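Local coordinates for sugar ABC transporter, periplasmic sugar-binding protein (Caulobacter crescentus, PDB 4IRX), which binds myo-inositol in the periplasm as the solute receptor of an ABC transporter for nutrient uptake, at residues Glu29-Ala34 against Ile255-Arg260; Val244-Glu248 against Pro279-Ser284; Val247-Pro251 against Thr288-Arg292. All blocks are in the same frame, centred on the assembly; numbering follows the deposited sequence. Where two conformers were deposited one is given.

Contact 1. Residues Glu29-Ala34 against Ile255-Arg260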
loop_
_atom_site.group_PDB
_atom_site.type_symbol
_atom_site.label_atom_id
_atom_site.label_comp_id
_atom_site.label_asym_id
_atom_site.label_seq_id
_atom_site.Cartn_x
_atom_site.Cartn_y
_atom_site.Cartn_z
ATOM N N GLU A 29 -13.580 -4.143 -4.746
ATOM C CA GLU A 29 -14.384 -3.902 -3.551
ATOM C C GLU A 29 -15.092 -2.566 -3.686
ATOM O O GLU A 29 -16.229 -2.411 -3.247
ATOM C CB GLU A 29 -13.523 -3.938 -2.287
ATOM C CG GLU A 29 -12.643 -5.189 -2.143
ATOM C CD GLU A 29 -13.412 -6.515 -2.085
ATOM O OE1 GLU A 29 -14.517 -6.602 -1.518
ATOM O OE2 GLU A 29 -12.866 -7.521 -2.585
ATOM N N LEU A 30 -14.419 -1.602 -4.303
ATOM C CA LEU A 30 -15.026 -0.296 -4.550
ATOM C C LEU A 30 -16.287 -0.430 -5.394
ATOM O O LEU A 30 -17.313 0.187 -5.077
ATOM C CB LEU A 30 -14.032 0.626 -5.257
ATOM C CG LEU A 30 -14.614 1.927 -5.797
ATOM C CD1 LEU A 30 -14.887 2.870 -4.643
ATOM C CD2 LEU A 30 -13.608 2.558 -6.768
ATOM N N GLU A 31 -16.232 -1.231 -6.455
ATOM C CA GLU A 31 -17.376 -1.377 -7.340
ATOM C C GLU A 31 -18.559 -2.041 -6.647
ATOM O O GLU A 31 -19.704 -1.657 -6.892
ATOM C CB GLU A 31 -16.999 -2.148 -8.595
ATOM C CG GLU A 31 -16.089 -1.346 -9.493
ATOM C CD GLU A 31 -15.428 -2.199 -10.552
ATOM O OE1 GLU A 31 -15.494 -3.453 -10.447
ATOM O OE2 GLU A 31 -14.821 -1.611 -11.473
ATOM N N ASP A 32 -18.296 -3.028 -5.774
ATOM C CA ASP A 32 -19.365 -3.674 -4.990
ATOM C C ASP A 32 -20.048 -2.661 -4.086
ATOM O O ASP A 32 -21.274 -2.488 -4.102
ATOM C CB ASP A 32 -18.814 -4.836 -4.148
ATOM C CG ASP A 32 -19.817 -5.341 -3.096
ATOM O OD1 ASP A 32 -20.986 -5.605 -3.437
ATOM O OD2 ASP A 32 -19.438 -5.440 -1.891
ATOM N N GLU A 33 -19.229 -1.966 -3.303
ATOM C CA GLU A 33 -19.774 -0.985 -2.374
ATOM C C GLU A 33 -20.527 0.118 -3.106
ATOM O O GLU A 33 -21.572 0.565 -2.635
ATOM C CB GLU A 33 -18.680 -0.416 -1.468
ATOM C CG GLU A 33 -19.208 0.419 -0.286
ATOM C CD GLU A 33 -19.855 -0.386 0.844
ATOM O OE1 GLU A 33 -19.599 -1.601 0.974
ATOM O OE2 GLU A 33 -20.637 0.219 1.613
ATOM N N ALA A 34 -20.031 0.523 -4.272
ATOM C CA ALA A 34 -20.682 1.602 -5.006
ATOM C C ALA A 34 -22.089 1.193 -5.442
ATOM O O ALA A 34 -23.040 1.983 -5.302
ATOM C CB ALA A 34 -19.816 2.026 -6.208
ATOM N N ILE A 255 -11.319 1.173 1.347
ATOM C CA ILE A 255 -12.009 1.798 0.228
ATOM C C ILE A 255 -13.487 1.920 0.494
ATOM O O ILE A 255 -14.076 2.936 0.174
ATOM C CB ILE A 255 -11.655 1.138 -1.131
ATOM C CG1 ILE A 255 -12.122 1.983 -2.310
ATOM C CG2 ILE A 255 -12.275 -0.220 -1.237
ATOM C CD1 ILE A 255 -11.523 3.387 -2.362
ATOM N N ARG A 256 -14.069 0.922 1.164
ATOM C CA ARG A 256 -15.484 0.980 1.503
ATOM C C ARG A 256 -15.754 2.116 2.480
ATOM O O ARG A 256 -16.745 2.815 2.333
ATOM C CB ARG A 256 -15.966 -0.354 2.054
ATOM C CG ARG A 256 -15.886 -1.510 1.041
ATOM C CD ARG A 256 -16.281 -2.793 1.698
ATOM N NE ARG A 256 -16.106 -3.959 0.821
ATOM C CZ ARG A 256 -17.055 -4.415 0.018
ATOM N NH1 ARG A 256 -18.243 -3.801 -0.048
ATOM N NH2 ARG A 256 -16.817 -5.484 -0.734
ATOM N N THR A 257 -14.839 2.321 3.430
ATOM C CA THR A 257 -15.006 3.391 4.404
ATOM C C THR A 257 -14.909 4.750 3.743
ATOM O O THR A 257 -15.712 5.649 4.046
ATOM C CB THR A 257 -13.986 3.255 5.536
ATOM O OG1 THR A 257 -14.177 1.995 6.206
ATOM C CG2 THR A 257 -14.093 4.391 6.518
ATOM N N ALA A 258 -13.946 4.918 2.840
ATOM C CA ALA A 258 -13.868 6.192 2.114
ATOM C C ALA A 258 -15.139 6.479 1.309
ATOM O O ALA A 258 -15.636 7.609 1.315
ATOM C CB ALA A 258 -12.632 6.225 1.206
ATOM N N LEU A 259 -15.659 5.468 0.619
ATOM C CA LEU A 259 -16.863 5.666 -0.170
ATOM C C LEU A 259 -18.084 5.937 0.698
ATOM O O LEU A 259 -18.914 6.762 0.340
ATOM C CB LEU A 259 -17.104 4.477 -1.102
ATOM C CG LEU A 259 -18.177 4.738 -2.143
ATOM C CD1 LEU A 259 -17.715 5.868 -3.072
ATOM C CD2 LEU A 259 -18.441 3.438 -2.913
ATOM N N ARG A 260 -18.205 5.236 1.824
ATOM C CA ARG A 260 -19.316 5.480 2.759
ATOM C C ARG A 260 -19.308 6.904 3.279
ATOM O O ARG A 260 -20.356 7.556 3.324
ATOM C CB ARG A 260 -19.302 4.473 3.914
ATOM C CG ARG A 260 -19.652 3.058 3.509
ATOM C CD ARG A 260 -19.148 2.062 4.538
ATOM N NE ARG A 260 -19.383 0.721 4.038
ATOM C CZ ARG A 260 -18.983 -0.391 4.622
ATOM N NH1 ARG A 260 -18.265 -0.362 5.741
ATOM N NH2 ARG A 260 -19.280 -1.558 4.043
#
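Ile255 meets Leu30 at the inner side of two neighbouring helices, its CG1 lying 3.8 Å from Leu30 CB, while its other branch, CG2, rests on the CB of Glu29. Next in sequence, Arg256 runs out along the outer side of the groove with its chain extended from CG to NE, and three carboxylates of helix 21-37 meet the end of its guanidinium. Arg256 NH2 donates to Glu29 OE1 at 2.7 Å, with the acceptor tilted slightly from the guanidinium plane. NH1 and NH2 together grip a single oxygen of Asp32, end-on and in plane; Arg256 NH1 lies 2.7 Å from Asp32 OD2. Arg256 NH1 also donates to Glu33 OE1 at 2.8 Å, using that oxygen's anti lone pair, with the two flat groups almost perpendicular. The backbone O of Glu29 sits over one face of the same guanidinium. Leu259, a turn further on, returns to the inner side: its CD2 is pressed against Ala34, 3.6 Å from Ala34 CA. Arg260 closes the row, gripping Glu33 side-on. Arg260 NE reaches Glu33 OE2 at 2.8 Å in a nearly straight bond (170°) that comes from above the carboxylate plane, and its NH2 takes OE1. Glu33, with CG anti to its backbone N (chi1 -169°) and a bend at chi2, thus lies between two arginines, which probably stabilise its negative charge. Asp32 has a further salt bridge to Lys36. Beneath the apolar side lie Val13 and Val41 of the central sheet. The axes cross at -37°, a same-direction packing of neighbouring helices on one face of the sheet, as in the Rossmann-like alpha/beta lobe of periplasmic binding proteins.

Contact 2. Residues Val244-Glu248 against Pro279-Ser284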
loop_
_atom_site.group_PDB
_atom_site.type_symbol
_atom_site.label_atom_id
_atom_site.label_comp_id
_atom_site.label_asym_id
_atom_site.label_seq_id
_atom_site.Cartn_x
_atom_site.Cartn_y
_atom_site.Cartn_z
ATOM N N VAL A 244 7.467 -16.541 4.869
ATOM C CA VAL A 244 7.192 -16.687 6.298
ATOM C C VAL A 244 5.990 -15.875 6.794
ATOM O O VAL A 244 5.225 -16.329 7.635
ATOM C CB VAL A 244 8.443 -16.379 7.180
ATOM C CG1 VAL A 244 9.509 -17.437 6.996
ATOM C CG2 VAL A 244 9.010 -14.987 6.861
ATOM N N ALA A 245 5.804 -14.690 6.229
ATOM C CA ALA A 245 4.786 -13.799 6.754
ATOM C C ALA A 245 4.429 -12.723 5.771
ATOM O O ALA A 245 5.177 -12.445 4.822
ATOM C CB ALA A 245 5.254 -13.165 8.091
ATOM N N THR A 246 3.262 -12.128 5.995
ATOM C CA THR A 246 2.862 -10.932 5.274
ATOM C C THR A 246 2.065 -10.087 6.265
ATOM O O THR A 246 2.044 -10.393 7.464
ATOM C CB THR A 246 2.076 -11.254 3.953
ATOM O OG1 THR A 246 1.745 -10.033 3.269
ATOM C CG2 THR A 246 0.797 -12.053 4.250
ATOM N N VAL A 247 1.481 -8.998 5.795
ATOM C CA VAL A 247 0.756 -8.106 6.693
ATOM C C VAL A 247 -0.603 -7.811 6.097
ATOM O O VAL A 247 -0.691 -7.375 4.947
ATOM C CB VAL A 247 1.520 -6.775 6.946
ATOM C CG1 VAL A 247 0.732 -5.890 7.910
ATOM C CG2 VAL A 247 2.904 -7.030 7.505
ATOM N N GLU A 248 -1.656 -8.038 6.874
ATOM C CA GLU A 248 -3.015 -7.682 6.495
ATOM C C GLU A 248 -3.304 -6.233 6.819
ATOM O O GLU A 248 -3.081 -5.780 7.955
ATOM C CB GLU A 248 -4.009 -8.565 7.259
ATOM C CG GLU A 248 -5.471 -8.148 7.067
ATOM C CD GLU A 248 -5.981 -8.360 5.667
ATOM O OE1 GLU A 248 -5.674 -9.419 5.079
ATOM O OE2 GLU A 248 -6.682 -7.475 5.127
ATOM N N PRO A 279 -2.944 -2.809 11.264
ATOM C CA PRO A 279 -2.535 -3.976 10.488
ATOM C C PRO A 279 -2.266 -5.165 11.390
ATOM O O PRO A 279 -2.020 -5.011 12.588
ATOM C CB PRO A 279 -1.245 -3.500 9.828
ATOM C CG PRO A 279 -0.645 -2.568 10.873
ATOM C CD PRO A 279 -1.830 -1.869 11.486
ATOM N N VAL A 280 -2.268 -6.354 10.808
ATOM C CA VAL A 280 -2.024 -7.577 11.548
ATOM C C VAL A 280 -1.020 -8.426 10.776
ATOM O O VAL A 280 -1.188 -8.660 9.573
ATOM C CB VAL A 280 -3.315 -8.397 11.680
ATOM C CG1 VAL A 280 -3.066 -9.646 12.527
ATOM C CG2 VAL A 280 -4.437 -7.568 12.268
ATOM N N LEU A 281 0.020 -8.898 11.461
ATOM C CA LEU A 281 0.970 -9.831 10.839
ATOM C C LEU A 281 0.313 -11.192 10.608
ATOM O O LEU A 281 -0.326 -11.746 11.505
ATOM C CB LEU A 281 2.203 -10.002 11.724
ATOM C CG LEU A 281 3.376 -10.759 11.098
ATOM C CD1 LEU A 281 4.103 -9.850 10.177
ATOM C CD2 LEU A 281 4.318 -11.251 12.198
ATOM N N ILE A 282 0.489 -11.727 9.401
ATOM C CA ILE A 282 -0.090 -13.007 8.994
ATOM C C ILE A 282 1.021 -14.016 8.785
ATOM O O ILE A 282 1.911 -13.801 7.955
ATOM C CB ILE A 282 -0.893 -12.867 7.679
ATOM C CG1 ILE A 282 -2.038 -11.857 7.818
ATOM C CG2 ILE A 282 -1.447 -14.221 7.231
ATOM C CD1 ILE A 282 -3.192 -12.307 8.739
ATOM N N THR A 283 0.945 -15.121 9.528
ATOM C CA THR A 283 1.870 -16.248 9.380
ATOM C C THR A 283 1.067 -17.513 9.138
ATOM O O THR A 283 -0.156 -17.461 9.011
ATOM C CB THR A 283 2.727 -16.417 10.638
ATOM O OG1 THR A 283 1.884 -16.738 11.748
ATOM C CG2 THR A 283 3.472 -15.144 10.952
ATOM N N SER A 284 1.730 -18.668 9.074
ATOM C CA SER A 284 0.987 -19.892 8.788
ATOM C C SER A 284 -0.049 -20.271 9.840
ATOM O O SER A 284 -1.072 -20.868 9.491
ATOM C CB SER A 284 1.955 -21.055 8.525
ATOM O OG SER A 284 2.773 -21.271 9.651
HETATM O O HOH W 1 4.694 -18.687 8.603
#
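Thr246 and Ile282 form a hydrogen-bonded antiparallel pair, joined by Thr246 N to Ile282 O at 2.9 Å and by Ile282 N to Thr246 O at 2.8 Å. Glu248 and Val280 repeat the pairing, with Glu248 N 2.8 Å from Val280 O; Val247 and Leu281 between them are the non-hydrogen-bonded pair. Farther along, a water donates to Val244 O at 2.6 Å and accepts from Ser284 N. CA-H...O contacts add to the ladder, the shortest from Ala245 CA to Ile282 O at 3.1 Å.

Apolar contacts divide between the faces. On the face of Val247 and Leu281, Val247 CG1, anti to the backbone N (chi1 -179°), is brought alongside Pro279 CB at 3.6 Å, and CG2 meets Leu281 CD1, the two side chains crossing at about a right angle. Helix 113-127 covers this face through Met120 and Trp123. On the other face, Thr246 CG2 rests 3.9 Å from Ile282 CB, while Thr246 OG1 turns to Asp203 and Ala230 N.

Strand 246-248 is the antiparallel neighbour of strand 275-282 in an otherwise parallel sheet, and Val247 also bonds through its backbone to Asp229, an arrangement belonging to the periplasmic binding protein fold.

Contact 3. Residues Val247-Pro251 against Thr288-Arg292. With INS (1,2,3,4,5,6-hexahydroxy-cyclohexane), chain C.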
loop_
_atom_site.group_PDB
_atom_site.type_symbol
_atom_site.label_atom_id
_atom_site.label_comp_id
_atom_site.label_asym_id
_atom_site.label_seq_id
_atom_site.Cartn_x
_atom_site.Cartn_y
_atom_site.Cartn_z
ATOM N N VAL A 247 1.481 -8.998 5.795
ATOM C CA VAL A 247 0.756 -8.106 6.693
ATOM C C VAL A 247 -0.603 -7.811 6.097
ATOM O O VAL A 247 -0.691 -7.375 4.947
ATOM C CB VAL A 247 1.520 -6.775 6.946
ATOM C CG1 VAL A 247 0.732 -5.890 7.910
ATOM C CG2 VAL A 247 2.904 -7.030 7.505
ATOM N N GLU A 248 -1.656 -8.038 6.874
ATOM C CA GLU A 248 -3.015 -7.682 6.495
ATOM C C GLU A 248 -3.304 -6.233 6.819
ATOM O O GLU A 248 -3.081 -5.780 7.955
ATOM C CB GLU A 248 -4.009 -8.565 7.259
ATOM C CG GLU A 248 -5.471 -8.148 7.067
ATOM C CD GLU A 248 -5.981 -8.360 5.667
ATOM O OE1 GLU A 248 -5.674 -9.419 5.079
ATOM O OE2 GLU A 248 -6.682 -7.475 5.127
ATOM N N GLN A 249 -3.782 -5.489 5.825
ATOM C CA GLN A 249 -4.129 -4.083 6.012
ATOM C C GLN A 249 -5.555 -3.727 5.599
ATOM O O GLN A 249 -5.929 -2.535 5.553
ATOM C CB GLN A 249 -3.145 -3.168 5.292
ATOM C CG GLN A 249 -3.037 -3.351 3.788
ATOM C CD GLN A 249 -2.430 -2.141 3.123
ATOM O OE1 GLN A 249 -2.723 -0.993 3.490
ATOM N NE2 GLN A 249 -1.513 -2.386 2.168
ATOM N N ASN A 250 -6.369 -4.741 5.326
ATOM C CA ASN A 250 -7.806 -4.533 5.061
ATOM C C ASN A 250 -8.146 -3.478 4.007
ATOM O O ASN A 250 -8.890 -2.530 4.268
ATOM C CB ASN A 250 -8.542 -4.206 6.374
ATOM C CG ASN A 250 -8.819 -5.446 7.212
ATOM O OD1 ASN A 250 -9.717 -6.232 6.892
ATOM N ND2 ASN A 250 -8.049 -5.630 8.271
ATOM N N PRO A 251 -7.635 -3.645 2.783
ATOM C CA PRO A 251 -7.893 -2.672 1.721
ATOM C C PRO A 251 -9.366 -2.587 1.351
ATOM O O PRO A 251 -9.787 -1.489 0.994
ATOM C CB PRO A 251 -7.044 -3.188 0.551
ATOM C CG PRO A 251 -6.823 -4.652 0.846
ATOM C CD PRO A 251 -6.739 -4.730 2.348
ATOM N N THR A 288 -6.126 -17.586 8.221
ATOM C CA THR A 288 -7.543 -17.262 8.046
ATOM C C THR A 288 -7.936 -15.895 8.592
ATOM O O THR A 288 -9.083 -15.473 8.403
ATOM C CB THR A 288 -8.473 -18.355 8.617
ATOM O OG1 THR A 288 -8.187 -18.505 10.013
ATOM C CG2 THR A 288 -8.204 -19.682 7.918
ATOM N N GLU A 289 -6.990 -15.191 9.225
ATOM C CA GLU A 289 -7.202 -13.797 9.611
ATOM C C GLU A 289 -6.986 -12.846 8.437
ATOM O O GLU A 289 -7.278 -11.639 8.540
ATOM C CB GLU A 289 -6.314 -13.412 10.811
ATOM C CG GLU A 289 -6.763 -14.133 12.088
ATOM C CD GLU A 289 -6.006 -13.771 13.345
ATOM O OE1 GLU A 289 -5.042 -12.978 13.288
ATOM O OE2 GLU A 289 -6.392 -14.309 14.410
ATOM N N ALA A 290 -6.507 -13.368 7.315
ATOM C CA ALA A 290 -6.361 -12.534 6.129
ATOM C C ALA A 290 -7.720 -12.353 5.496
ATOM O O ALA A 290 -8.463 -13.311 5.359
ATOM C CB ALA A 290 -5.381 -13.159 5.138
ATOM N N SER A 291 -8.037 -11.119 5.123
ATOM C CA SER A 291 -9.352 -10.798 4.575
ATOM C C SER A 291 -9.635 -11.517 3.267
ATOM O O SER A 291 -10.794 -11.786 2.950
ATOM C CB SER A 291 -9.538 -9.280 4.421
ATOM O OG SER A 291 -8.594 -8.717 3.525
ATOM N N ARG A 292 -8.594 -11.825 2.505
ATOM C CA ARG A 292 -8.746 -12.449 1.185
ATOM C C ARG A 292 -8.430 -13.951 1.187
ATOM O O ARG A 292 -8.171 -14.537 0.129
ATOM C CB ARG A 292 -7.921 -11.711 0.122
ATOM C CG ARG A 292 -8.322 -10.239 -0.066
ATOM C CD ARG A 292 -7.449 -9.508 -1.058
ATOM N NE ARG A 292 -7.544 -10.052 -2.413
ATOM C CZ ARG A 292 -6.662 -9.797 -3.384
ATOM N NH1 ARG A 292 -5.604 -9.015 -3.154
ATOM N NH2 ARG A 292 -6.811 -10.357 -4.573
HETATM C C1 INS C . -0.231 -0.239 -0.815
HETATM C C2 INS C . 0.105 -1.657 -1.140
HETATM C C3 INS C . 0.599 -1.720 -2.563
HETATM C C4 INS C . 1.828 -0.884 -2.722
HETATM C C5 INS C . 1.516 0.540 -2.449
HETATM C C6 INS C . 0.929 0.704 -1.067
HETATM O O1 INS C . -0.666 -0.137 0.518
HETATM O O2 INS C . 1.064 -2.129 -0.244
HETATM O O3 INS C . 0.844 -3.051 -2.945
HETATM O O4 INS C . 2.370 -1.038 -3.995
HETATM O O5 INS C . 2.671 1.300 -2.605
HETATM O O6 INS C . 0.654 2.050 -0.777
HETATM O O HOH W 2 -5.986 -10.469 2.544
#
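Glu248 and Ser291 make the tight part of this contact, the carboxylate being held at both oxygens. Ser291 N donates to Glu248 OE1 at 2.9 Å, coming from well above the carboxylate plane, and Ser291 OG donates to Glu248 OE2 at 2.8 Å from the syn side. With its OG between backbone N and carbonyl carbon (chi1 61°), Ser291 brings hydroxyl and amide to the same carboxylate. A water also donates to Glu248 OE1 and links it to Arg292 N. Glu248 OE2 takes a second bond from Asn250 N at 2.8 Å, on the opposite face of its plane, which ties the glutamate to the turn that follows it. Ala290 packs its CA 3.4 Å from Glu248 OE1. This turn leads from strand 246-248 into helix 251-268, with Asn250 at the N-cap position, and places Gln249 in the inositol pocket between the lobes of the periplasmic binding protein fold. Gln249 NE2 donates to O1 of the inositol at 2.9 Å and also to Asp229. The rest is looser: Asn250 OD1 comes only to 3.9 Å from Ser291 CB, and Glu289, exposed, sends its carboxylate to Asn286.

Contacts 2 and 3 share Val247 and Glu248 and touch where Ile282 CD1 packs on the backbone of Glu289 and Ala290, their centres about 8 Å apart. Contact 1 lies farther off, about 24 Å from contact 2 between centres, but helix 251-268 follows strand 246-248 and precedes strand 275-282, so one run of chain links all three. Each mixes buried and more open residues. Contact 1 sets an apolar inner side against a charged outer one; contact 2 is mainly backbone pairing with apolar residues on its faces; contact 3 is small, polar and partly water-bridged, and alone reaches the bound inositol.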